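Local coordinates for protein possible prolidase (Bifidobacterium longum NCC2705, PDB 2P9B) that is a putative prolidase of the amidohydrolase family that probably hydrolyses carbon-nitrogen bonds, though its natural substrate remains uncertain, at residues A[136-141]-A[173-178]; A[177-180]-A[185-188]; A[277-282]-A[336-341]; A[202-207]-A[230-235]; A[307-312]-A[348-353]. One frame throughout, in Å; residues are numbered along the deposited sequence.

Contact 1 (A[136-141]-A[173-178]); sequences GDVGYE and GAPLIA
Asp137 O receives a 2.6 Å hydrogen bond from a water that also donates to Pro175 O at 2.8 Å, so one molecule ties the two loop carbonyls together. Beside this bridge the proline ring lies against the backbone of 136-141: Pro175 CB packs 3.9 Å from Val138 CA, and its CG faces the Asp137 carbonyl oxygen. Val138, with CG1 anti to the backbone N (chi1 174°), brings that methyl alongside Pro175 CB. At the far end Tyr140 OH reaches Ile177 CD1 at 4.3 Å while hydrogen-bonding to Asn194.

Glu141 fixes the bend of its own loop. Its carboxylate turns back to take Val138 N on OE2 at 2.9 Å and Gly139 N on OE1 at 2.7 Å, both through syn lone pairs. The Asp137 side chain leaves its backbone away from 173-178, and its carboxylate is held by Thr134 and Gly163; it lies near a possible empty metal site of His77, His79 and Asp345. Segment 136-141 leaves strand 129-134 and leads into helix 141-150, while 173-178 runs into strand 177-178, paired with 166-167; helix 113-126 touches Val138 and helix 184-196 touches Ile177.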
# COMPACT_ATOMS: atom_id res chain seq x y z
N GLY A 136 -6.70 8.66 4.07
CA GLY A 136 -8.01 9.25 4.27
C GLY A 136 -8.73 8.56 5.40
O GLY A 136 -9.46 7.59 5.18
N ASP A 137 -8.51 9.05 6.62
CA ASP A 137 -9.15 8.49 7.81
C ASP A 137 -10.34 9.40 8.13
O ASP A 137 -10.51 10.45 7.52
CB ASP A 137 -8.19 8.50 9.01
CG ASP A 137 -6.87 7.79 8.71
OD1 ASP A 137 -6.86 6.88 7.88
OD2 ASP A 137 -5.85 8.14 9.34
N VAL A 138 -11.16 8.99 9.09
CA VAL A 138 -12.30 9.83 9.47
C VAL A 138 -11.79 10.95 10.37
O VAL A 138 -12.06 12.13 10.13
CB VAL A 138 -13.37 9.01 10.23
CG1 VAL A 138 -14.47 9.94 10.73
CG2 VAL A 138 -13.96 7.95 9.31
N GLY A 139 -11.04 10.57 11.39
CA GLY A 139 -10.48 11.54 12.32
C GLY A 139 -9.06 11.10 12.64
O GLY A 139 -8.27 10.85 11.73
N TYR A 140 -8.74 10.99 13.92
CA TYR A 140 -7.40 10.57 14.31
C TYR A 140 -7.39 9.20 14.99
O TYR A 140 -6.47 8.87 15.76
CB TYR A 140 -6.77 11.65 15.18
CG TYR A 140 -6.61 12.93 14.40
CD1 TYR A 140 -5.78 12.97 13.27
CD2 TYR A 140 -7.34 14.08 14.71
CE1 TYR A 140 -5.69 14.11 12.47
CE2 TYR A 140 -7.26 15.23 13.92
CZ TYR A 140 -6.43 15.24 12.80
OH TYR A 140 -6.36 16.36 12.00
N GLU A 141 -8.40 8.39 14.67
CA GLU A 141 -8.53 7.05 15.23
C GLU A 141 -7.44 6.09 14.76
O GLU A 141 -7.10 5.14 15.46
CB GLU A 141 -9.91 6.46 14.89
CG GLU A 141 -10.17 6.14 13.41
CD GLU A 141 -10.38 7.38 12.54
OE1 GLU A 141 -10.62 8.47 13.09
OE2 GLU A 141 -10.31 7.26 11.30
N GLY A 173 -20.58 13.93 1.56
CA GLY A 173 -20.60 13.50 2.94
C GLY A 173 -19.35 12.73 3.34
O GLY A 173 -19.34 12.03 4.35
N ALA A 174 -18.29 12.86 2.55
CA ALA A 174 -17.05 12.16 2.85
C ALA A 174 -16.26 12.89 3.92
O ALA A 174 -16.34 14.11 4.04
CB ALA A 174 -16.21 12.03 1.59
N PRO A 175 -15.51 12.14 4.74
CA PRO A 175 -14.72 12.78 5.80
C PRO A 175 -13.47 13.41 5.19
O PRO A 175 -12.81 12.81 4.34
CB PRO A 175 -14.38 11.61 6.73
CG PRO A 175 -14.28 10.46 5.77
CD PRO A 175 -15.47 10.67 4.86
N LEU A 176 -13.16 14.63 5.61
CA LEU A 176 -11.99 15.33 5.09
C LEU A 176 -11.81 16.69 5.74
O LEU A 176 -12.69 17.18 6.44
CB LEU A 176 -12.11 15.49 3.57
CG LEU A 176 -13.38 16.14 3.00
CD1 LEU A 176 -13.29 17.65 3.14
CD2 LEU A 176 -13.54 15.77 1.53
N ILE A 177 -10.64 17.28 5.52
CA ILE A 177 -10.36 18.62 6.02
C ILE A 177 -10.65 19.44 4.77
O ILE A 177 -9.94 19.34 3.77
CB ILE A 177 -8.90 18.78 6.45
CG1 ILE A 177 -8.62 17.91 7.68
CG2 ILE A 177 -8.62 20.24 6.80
CD1 ILE A 177 -7.18 17.94 8.14
N ALA A 178 -11.72 20.22 4.83
CA ALA A 178 -12.16 21.01 3.70
C ALA A 178 -11.36 22.29 3.45
O ALA A 178 -11.20 23.12 4.35
CB ALA A 178 -13.64 21.36 3.86
O HOH W 1 -10.49 11.36 5.08

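Contact 2 (A[177-180]-A[185-188]); sequences IALT and EEAR
Glu186 reaches across to the backbone of Thr180, where OE2 accepts Thr180 N in a fairly straight 3.0 Å hydrogen bond (158°). The N-H meets the syn side of OE2, 23° out of the carboxylate plane. With CG anti to the backbone N (chi1 172°) and the chain extended beyond it, the carboxylate is carried from the helix to the loop. A water joins the same corner: it donates to Glu186 OE2 and to Ala178 O (2.7 Å) and accepts from Thr180 OG1. The other oxygen, OE1, bonds to Ser181 OG and lies 3.5 Å from Leu179 CA, so both carboxylate oxygens serve the turn between strand and helix. With Glu186 cut back to an alanine, Thr180 N and Ser181 OG are likely to lose their carboxylate partner and the turn to shift more freely.

Ala187 follows on the buried side: Leu179 CD2 sits 4.0 Å from Ala187 CA and 3.9 Å from Glu186 CG, and its CD1 meets Ala187 CB. The leucine thus fills the angle between the helix and the aliphatic stem of the glutamate. Arg188 leaves its backbone away from 177-180, toward helix 226-238. The contact folds the end of strand 177-178 back on the first turn of helix 184-196, with Ala190 of that helix also touching Leu179 and helix 226-238 packing on Ala187 and Arg188.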
# COMPACT_ATOMS: atom_id res chain seq x y z
N ILE A 177 -10.64 17.28 5.52
CA ILE A 177 -10.36 18.62 6.02
C ILE A 177 -10.65 19.44 4.77
O ILE A 177 -9.94 19.34 3.77
CB ILE A 177 -8.90 18.78 6.45
CG1 ILE A 177 -8.62 17.91 7.68
CG2 ILE A 177 -8.62 20.24 6.80
CD1 ILE A 177 -7.18 17.94 8.14
N ALA A 178 -11.72 20.22 4.83
CA ALA A 178 -12.16 21.01 3.70
C ALA A 178 -11.36 22.29 3.45
O ALA A 178 -11.20 23.12 4.35
CB ALA A 178 -13.64 21.36 3.86
N LEU A 179 -10.86 22.42 2.23
CA LEU A 179 -10.12 23.60 1.82
C LEU A 179 -11.11 24.34 0.93
O LEU A 179 -11.41 23.89 -0.18
CB LEU A 179 -8.87 23.20 1.03
CG LEU A 179 -7.86 22.34 1.80
CD1 LEU A 179 -6.66 22.04 0.91
CD2 LEU A 179 -7.42 23.06 3.06
N THR A 180 -11.62 25.46 1.42
CA THR A 180 -12.62 26.22 0.68
C THR A 180 -12.20 27.61 0.22
O THR A 180 -12.88 28.21 -0.62
CB THR A 180 -13.89 26.39 1.52
OG1 THR A 180 -13.57 27.13 2.70
CG2 THR A 180 -14.45 25.03 1.91
N GLU A 185 -2.25 29.65 2.37
CA GLU A 185 -2.26 29.79 3.83
C GLU A 185 -3.26 28.85 4.49
O GLU A 185 -2.97 28.27 5.54
CB GLU A 185 -2.58 31.23 4.23
CG GLU A 185 -1.60 32.26 3.71
CD GLU A 185 -1.87 32.66 2.27
OE1 GLU A 185 -1.06 33.41 1.70
OE2 GLU A 185 -2.90 32.22 1.71
N GLU A 186 -4.43 28.70 3.89
CA GLU A 186 -5.44 27.81 4.45
C GLU A 186 -4.93 26.37 4.40
O GLU A 186 -5.07 25.63 5.36
CB GLU A 186 -6.76 27.91 3.66
CG GLU A 186 -7.78 26.86 4.07
CD GLU A 186 -9.00 26.82 3.16
OE1 GLU A 186 -8.83 26.88 1.92
OE2 GLU A 186 -10.13 26.70 3.67
N ALA A 187 -4.32 26.01 3.27
CA ALA A 187 -3.79 24.66 3.09
C ALA A 187 -2.67 24.35 4.09
O ALA A 187 -2.61 23.25 4.64
CB ALA A 187 -3.27 24.49 1.66
N ARG A 188 -1.78 25.31 4.31
CA ARG A 188 -0.67 25.11 5.23
C ARG A 188 -1.18 24.94 6.65
O ARG A 188 -0.66 24.14 7.43
CB ARG A 188 0.31 26.29 5.17
CG ARG A 188 1.62 26.04 5.92
CD ARG A 188 2.57 27.24 5.82
NE ARG A 188 3.13 27.42 4.48
CZ ARG A 188 4.14 26.72 3.98
NH1 ARG A 188 4.73 25.77 4.70
NH2 ARG A 188 4.58 26.97 2.75
O HOH W 2 -12.71 25.39 4.59

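Contact 3 (A[277-282]-A[336-341]); sequences MFRHNP and AGLMIG
This partly buried contact joins the C-terminal end of helix 272-279 to the loop that follows helix 313-335, by an apolar wedge and one arginine-to-carbonyl bond. Leu338 is the wedge. CD1 lies against Phe278 CB at 3.7 Å and beside the start of the ring; CD2 presses on Arg279 CG at 3.4 Å and also touches Phe278 CB. The leucine crosses both side chains at about a right angle. Arg279 is extended from CG to NE, which carries the guanidinium past the leucine to the end of helix 313-335. There NH2 donates to Ala336 O at 2.8 Å with an angle of 163°, the oxygen at the guanidinium edge and the N-H on a lone pair in the carbonyl plane.

That carbonyl precedes Gly337, whose positive phi closes helix 313-335 in a Schellman motif. In this TIM-barrel family the chain then runs beside strand 290-292, where Met339 and Gly341 bond through their backbones to Leu291. Replacing Leu338 by an alanine would probably open a gap beside Phe278 and leave the stem of Arg279 less firmly placed. Ala336 CB closes on Arg279 NH2 at 3.5 Å, and the Phe278 side chain also touches Leu257 of helix 250-259 and Leu270.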
# COMPACT_ATOMS: atom_id res chain seq x y z
N MSE A 277 9.35 14.40 -14.40
CA MSE A 277 8.96 14.97 -13.11
C MSE A 277 8.89 13.89 -12.01
O MSE A 277 9.10 14.19 -10.83
CB MSE A 277 7.63 15.71 -13.23
CG MSE A 277 7.63 16.82 -14.29
SE MSE A 277 6.02 17.93 -14.27
CE MSE A 277 6.38 18.77 -12.56
N PHE A 278 8.61 12.65 -12.41
CA PHE A 278 8.57 11.53 -11.46
C PHE A 278 10.01 11.18 -11.09
O PHE A 278 10.37 11.09 -9.91
CB PHE A 278 7.92 10.29 -12.11
CG PHE A 278 6.43 10.20 -11.91
CD1 PHE A 278 5.89 9.80 -10.69
CD2 PHE A 278 5.56 10.49 -12.96
CE1 PHE A 278 4.51 9.68 -10.52
CE2 PHE A 278 4.17 10.38 -12.80
CZ PHE A 278 3.65 9.97 -11.57
N ARG A 279 10.84 11.01 -12.11
CA ARG A 279 12.25 10.65 -11.94
C ARG A 279 13.05 11.59 -11.06
O ARG A 279 13.80 11.15 -10.19
CB ARG A 279 12.96 10.55 -13.29
CG ARG A 279 12.78 9.23 -14.00
CD ARG A 279 13.50 9.23 -15.33
NE ARG A 279 13.22 8.03 -16.11
CZ ARG A 279 13.11 8.02 -17.43
NH1 ARG A 279 13.26 9.15 -18.12
NH2 ARG A 279 12.85 6.89 -18.06
N HIS A 280 12.91 12.88 -11.31
CA HIS A 280 13.63 13.90 -10.55
C HIS A 280 12.67 15.01 -10.16
O HIS A 280 12.28 15.83 -10.99
CB HIS A 280 14.78 14.47 -11.38
CG HIS A 280 15.79 13.45 -11.80
ND1 HIS A 280 16.57 12.76 -10.90
CD2 HIS A 280 16.14 12.99 -13.03
CE1 HIS A 280 17.35 11.92 -11.56
NE2 HIS A 280 17.11 12.04 -12.85
N ASN A 281 12.29 15.01 -8.89
CA ASN A 281 11.37 16.01 -8.37
C ASN A 281 12.09 16.73 -7.23
O ASN A 281 12.13 16.24 -6.10
CB ASN A 281 10.11 15.33 -7.83
CG ASN A 281 9.00 16.31 -7.53
OD1 ASN A 281 9.26 17.47 -7.24
ND2 ASN A 281 7.77 15.84 -7.60
N PRO A 282 12.67 17.90 -7.52
CA PRO A 282 13.41 18.68 -6.52
C PRO A 282 12.58 19.12 -5.31
O PRO A 282 13.14 19.49 -4.28
CB PRO A 282 13.93 19.87 -7.33
CG PRO A 282 12.84 20.08 -8.33
CD PRO A 282 12.53 18.66 -8.78
N ALA A 336 9.29 3.11 -18.47
CA ALA A 336 10.29 4.14 -18.18
C ALA A 336 11.11 3.85 -16.92
O ALA A 336 12.00 4.63 -16.56
CB ALA A 336 9.61 5.50 -18.06
N GLY A 337 10.81 2.75 -16.25
CA GLY A 337 11.55 2.38 -15.05
C GLY A 337 11.32 3.26 -13.83
O GLY A 337 12.23 3.43 -13.02
N LEU A 338 10.12 3.81 -13.70
CA LEU A 338 9.82 4.66 -12.55
C LEU A 338 9.53 3.82 -11.31
O LEU A 338 9.40 2.60 -11.38
CB LEU A 338 8.60 5.54 -12.85
CG LEU A 338 8.67 6.51 -14.03
CD1 LEU A 338 7.34 7.22 -14.17
CD2 LEU A 338 9.81 7.51 -13.83
N MSE A 339 9.45 4.49 -10.17
CA MSE A 339 9.15 3.84 -8.90
C MSE A 339 7.64 3.61 -8.89
O MSE A 339 6.87 4.56 -8.88
CB MSE A 339 9.57 4.73 -7.73
CG MSE A 339 11.09 4.78 -7.50
SE MSE A 339 11.93 3.19 -6.98
CE MSE A 339 11.45 3.23 -5.14
N ILE A 340 7.23 2.34 -8.89
CA ILE A 340 5.81 2.00 -8.90
C ILE A 340 5.49 1.07 -7.75
O ILE A 340 6.10 0.01 -7.61
CB ILE A 340 5.44 1.28 -10.21
CG1 ILE A 340 5.84 2.15 -11.41
CG2 ILE A 340 3.94 0.96 -10.22
CD1 ILE A 340 5.67 1.49 -12.75
N GLY A 341 4.51 1.46 -6.94
CA GLY A 341 4.15 0.64 -5.80
C GLY A 341 2.84 -0.08 -5.92
O GLY A 341 2.17 -0.04 -6.95

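Contact 4 (A[202-207]-A[230-235]); sequences IKIAAT and RAICDE
Ile204 and Ile232 reach toward each other tip to tip, one from a strand and one from a helix, in a wholly apolar contact. Ile204 CD1 rests against both branches of its partner, 3.5 Å from Ile232 CG2 and 3.8 Å from Ile232 CD1. The first distance is shorter than usual carbon contact, so the packing is tight at this point. Ile204 CG1 stands one bond further back, at 4.0 Å from the same Ile232 CG2. On Ile232, CG2 is anti to the backbone N, while CG1 lies beside that N, anti to the carbonyl carbon (chi1 -68°), and both branches are thereby presented to the methyl of Ile204.

The strand and helix belong to a beta-alpha-beta crossover: strand 202-205, helix 226-238 and the parallel neighbour strand 243-247, as expected of the TIM barrel of the amidohydrolase family. The isoleucines fill the layer between the sheet and its outer helix. Alternation along the strand puts Lys203 on the opposite side, where its NZ forms a salt bridge with Glu265.

Ile202 points toward the helix like Ile204 but meets Ile232 obliquely, methyl to methyl, with CG2 at 4.0 Å from Ile232 CG2. Val191 and Asn194 of helix 184-196 touch Ile202, while Ala187 of the same helix and Met166 of strand 166-167 also touch Ile232.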
# COMPACT_ATOMS: atom_id res chain seq x y z
N ILE A 202 0.31 12.07 4.63
CA ILE A 202 -0.66 13.09 4.24
C ILE A 202 -1.30 12.68 2.92
O ILE A 202 -0.61 12.14 2.04
CB ILE A 202 0.00 14.48 4.04
CG1 ILE A 202 0.47 15.04 5.39
CG2 ILE A 202 -0.99 15.44 3.40
CD1 ILE A 202 -0.66 15.37 6.36
N LYS A 203 -2.60 12.91 2.79
CA LYS A 203 -3.32 12.59 1.56
C LYS A 203 -4.06 13.83 1.06
O LYS A 203 -4.80 14.47 1.81
CB LYS A 203 -4.34 11.47 1.80
CG LYS A 203 -5.27 11.21 0.63
CD LYS A 203 -4.49 10.79 -0.61
CE LYS A 203 -5.42 10.21 -1.67
NZ LYS A 203 -4.66 9.46 -2.70
N ILE A 204 -3.84 14.17 -0.21
CA ILE A 204 -4.49 15.32 -0.84
C ILE A 204 -5.30 14.80 -2.02
O ILE A 204 -4.87 13.88 -2.72
CB ILE A 204 -3.45 16.31 -1.43
CG1 ILE A 204 -2.47 16.78 -0.35
CG2 ILE A 204 -4.17 17.52 -2.02
CD1 ILE A 204 -1.29 17.55 -0.92
N ALA A 205 -6.48 15.38 -2.23
CA ALA A 205 -7.31 15.01 -3.38
C ALA A 205 -7.03 16.12 -4.40
O ALA A 205 -7.56 17.22 -4.29
CB ALA A 205 -8.78 14.99 -2.99
N ALA A 206 -6.18 15.83 -5.37
CA ALA A 206 -5.83 16.83 -6.39
C ALA A 206 -6.95 16.96 -7.42
O ALA A 206 -7.13 18.02 -8.02
CB ALA A 206 -4.54 16.43 -7.09
N THR A 207 -7.69 15.88 -7.60
CA THR A 207 -8.78 15.83 -8.57
C THR A 207 -9.97 15.08 -7.99
O THR A 207 -9.95 14.66 -6.83
CB THR A 207 -8.33 15.07 -9.83
OG1 THR A 207 -8.05 13.71 -9.47
CG2 THR A 207 -7.08 15.69 -10.41
N ARG A 230 1.71 22.98 -2.93
CA ARG A 230 3.10 23.27 -2.66
C ARG A 230 3.23 23.64 -1.18
O ARG A 230 4.21 23.29 -0.53
CB ARG A 230 3.61 24.44 -3.52
CG ARG A 230 5.08 24.76 -3.28
CD ARG A 230 5.58 26.00 -4.01
NE ARG A 230 5.70 25.83 -5.46
CZ ARG A 230 4.77 26.19 -6.34
NH1 ARG A 230 3.64 26.75 -5.93
NH2 ARG A 230 4.98 26.01 -7.64
N ALA A 231 2.23 24.34 -0.66
CA ALA A 231 2.24 24.74 0.74
C ALA A 231 2.09 23.50 1.63
O ALA A 231 2.73 23.39 2.67
CB ALA A 231 1.11 25.73 1.02
N ILE A 232 1.23 22.58 1.20
CA ILE A 232 1.01 21.34 1.95
C ILE A 232 2.28 20.50 1.97
O ILE A 232 2.70 20.01 3.01
CB ILE A 232 -0.14 20.52 1.33
CG1 ILE A 232 -1.47 21.27 1.52
CG2 ILE A 232 -0.22 19.14 1.97
CD1 ILE A 232 -2.64 20.64 0.77
N CYS A 233 2.90 20.35 0.80
CA CYS A 233 4.12 19.55 0.71
C CYS A 233 5.29 20.17 1.48
O CYS A 233 6.04 19.45 2.13
CB CYS A 233 4.51 19.35 -0.75
SG CYS A 233 3.39 18.24 -1.61
N ASP A 234 5.44 21.48 1.39
CA ASP A 234 6.53 22.15 2.09
C ASP A 234 6.43 21.89 3.59
O ASP A 234 7.41 21.52 4.23
CB ASP A 234 6.49 23.66 1.83
CG ASP A 234 7.57 24.42 2.58
OD1 ASP A 234 8.76 24.16 2.33
OD2 ASP A 234 7.22 25.28 3.43
N GLU A 235 5.24 22.08 4.13
CA GLU A 235 4.99 21.89 5.55
C GLU A 235 5.18 20.44 5.99
O GLU A 235 5.84 20.17 6.99
CB GLU A 235 3.57 22.35 5.89
CG GLU A 235 3.28 22.50 7.37
CD GLU A 235 4.18 23.52 8.05
OE1 GLU A 235 4.42 24.59 7.45
OE2 GLU A 235 4.63 23.25 9.18

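Contact 5 (A[307-312]-A[348-353]); sequences DVTGIT and MTFVPQ
Phe350 inserts the far end of its ring against Val308 and Thr309, in the last turn of helix 306-309. The aromatic residue has more surface buried here than either partner. Its CG is anti to the carbonyl carbon (chi1 -64°), and the ring extends toward the helix with CZ leading. CZ meets two atoms of Val308: the backbone O, at 3.7 Å and in the ring plane at its edge, and the methyl CG1, also at 3.7 Å. The carbonyl thus probably meets the slightly positive rim of the ring, not its pi cloud.

Val308 crosses the ring obliquely. CG1 is the branch anti to its backbone N, and besides CZ it lies 4.0 Å from Phe350 CE1. Thr309 takes the other flank and crosses at about a right angle: its methyl CG2 sits 3.8 Å from Phe350 CE2, with its CA close to the same carbon. The hydroxyl of Thr309 makes a weak hydrogen bond back to Gly305 O, just before the helix. One face of the ring is covered from within its own segment by Thr349 CG2, 3.9 Å above the plane and over the centre.

The residues from Met348 to Val351 form a type I beta turn, closed by Val351 N to Met348 O at 3.0 Å, with Phe350 at its third position. This near-surface contact links short helix 306-309 to the loop before helix 356-367. Leu304 also touches Phe350 and Thr309, and helix 439-449, near the C-terminus, lies against Val308 and Pro352.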
# COMPACT_ATOMS: atom_id res chain seq x y z
N ASP A 307 -25.67 -2.91 -13.07
CA ASP A 307 -26.68 -3.51 -12.22
C ASP A 307 -26.02 -3.95 -10.92
O ASP A 307 -26.68 -4.08 -9.89
CB ASP A 307 -27.30 -4.72 -12.92
CG ASP A 307 -26.27 -5.77 -13.28
OD1 ASP A 307 -25.36 -5.46 -14.08
OD2 ASP A 307 -26.35 -6.90 -12.76
N VAL A 308 -24.72 -4.18 -10.98
CA VAL A 308 -23.95 -4.61 -9.82
C VAL A 308 -23.34 -3.42 -9.10
O VAL A 308 -23.44 -3.31 -7.88
CB VAL A 308 -22.82 -5.58 -10.23
CG1 VAL A 308 -22.06 -6.04 -8.99
CG2 VAL A 308 -23.39 -6.77 -10.98
N THR A 309 -22.71 -2.53 -9.86
CA THR A 309 -22.06 -1.36 -9.29
C THR A 309 -23.03 -0.24 -8.92
O THR A 309 -22.82 0.47 -7.94
CB THR A 309 -21.02 -0.78 -10.27
OG1 THR A 309 -21.66 -0.43 -11.50
CG2 THR A 309 -19.93 -1.81 -10.55
N GLY A 310 -24.07 -0.08 -9.72
CA GLY A 310 -25.06 0.95 -9.45
C GLY A 310 -24.68 2.35 -9.89
O GLY A 310 -25.32 3.33 -9.50
N ILE A 311 -23.64 2.48 -10.71
CA ILE A 311 -23.22 3.79 -11.18
C ILE A 311 -24.01 4.18 -12.42
O ILE A 311 -24.48 3.32 -13.16
CB ILE A 311 -21.70 3.82 -11.51
CG1 ILE A 311 -21.38 2.84 -12.64
CG2 ILE A 311 -20.90 3.46 -10.27
CD1 ILE A 311 -19.94 2.89 -13.09
N THR A 312 -24.15 5.48 -12.65
CA THR A 312 -24.88 5.99 -13.80
C THR A 312 -24.08 5.83 -15.08
O THR A 312 -22.88 5.53 -15.05
CB THR A 312 -25.24 7.48 -13.63
OG1 THR A 312 -24.04 8.26 -13.60
CG2 THR A 312 -26.01 7.70 -12.33
N MSE A 348 -13.34 0.38 -0.33
CA MSE A 348 -14.28 0.63 -1.42
C MSE A 348 -15.17 -0.60 -1.50
O MSE A 348 -14.75 -1.71 -1.16
CB MSE A 348 -13.55 0.84 -2.75
CG MSE A 348 -12.58 2.02 -2.79
SE MSE A 348 -13.39 3.79 -2.61
CE MSE A 348 -13.05 4.12 -0.72
N THR A 349 -16.41 -0.42 -1.95
CA THR A 349 -17.34 -1.53 -2.05
C THR A 349 -16.75 -2.77 -2.73
O THR A 349 -16.96 -3.89 -2.28
CB THR A 349 -18.62 -1.12 -2.82
OG1 THR A 349 -19.25 -0.02 -2.15
CG2 THR A 349 -19.59 -2.29 -2.91
N PHE A 350 -16.00 -2.56 -3.81
CA PHE A 350 -15.42 -3.69 -4.53
C PHE A 350 -13.91 -3.89 -4.36
O PHE A 350 -13.26 -4.49 -5.21
CB PHE A 350 -15.77 -3.59 -6.02
CG PHE A 350 -17.25 -3.70 -6.29
CD1 PHE A 350 -17.90 -4.92 -6.13
CD2 PHE A 350 -17.99 -2.59 -6.66
CE1 PHE A 350 -19.28 -5.03 -6.33
CE2 PHE A 350 -19.37 -2.69 -6.87
CZ PHE A 350 -20.01 -3.91 -6.70
N VAL A 351 -13.37 -3.39 -3.26
CA VAL A 351 -11.94 -3.57 -2.97
C VAL A 351 -11.83 -4.12 -1.55
O VAL A 351 -11.74 -3.38 -0.58
CB VAL A 351 -11.15 -2.25 -3.05
CG1 VAL A 351 -9.65 -2.55 -2.90
CG2 VAL A 351 -11.42 -1.54 -4.37
N PRO A 352 -11.83 -5.45 -1.42
CA PRO A 352 -11.73 -6.10 -0.11
C PRO A 352 -10.46 -5.73 0.64
O PRO A 352 -9.41 -5.52 0.03
CB PRO A 352 -11.79 -7.58 -0.46
CG PRO A 352 -12.64 -7.61 -1.69
CD PRO A 352 -12.07 -6.46 -2.48
N GLN A 353 -10.57 -5.65 1.96
CA GLN A 353 -9.43 -5.32 2.81
C GLN A 353 -8.37 -6.41 2.70
O GLN A 353 -7.19 -6.16 2.91
CB GLN A 353 -9.87 -5.21 4.28
CG GLN A 353 -10.84 -4.08 4.58
CD GLN A 353 -10.17 -2.72 4.63
OE1 GLN A 353 -8.96 -2.60 4.41
NE2 GLN A 353 -10.95 -1.68 4.92

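Overall arrangement
Contacts 1, 2 and 4 form a group on one side of the chain. Contacts 1 and 2 share Ile177 and Ala178 of strand 177-178, their centres about 14 Å apart. Contact 2 touches contact 4 directly, about 10 Å between centres: Arg188 NH1 bridges to Asp234 OD2 at 2.8 Å and to Glu235 OE1, and Ala187 CB packs on Ile232 CG1 at 3.7 Å. Contact 3 is separate, its centre about 18 Å from that of contact 4, and alternates along the chain with contact 5, about 31 Å away. Contacts 1 and 5 both adjoin the possible metal site: Gly136 O is hydrogen-bonded to His79 ND1 and Gln353 NE2 to His79 O.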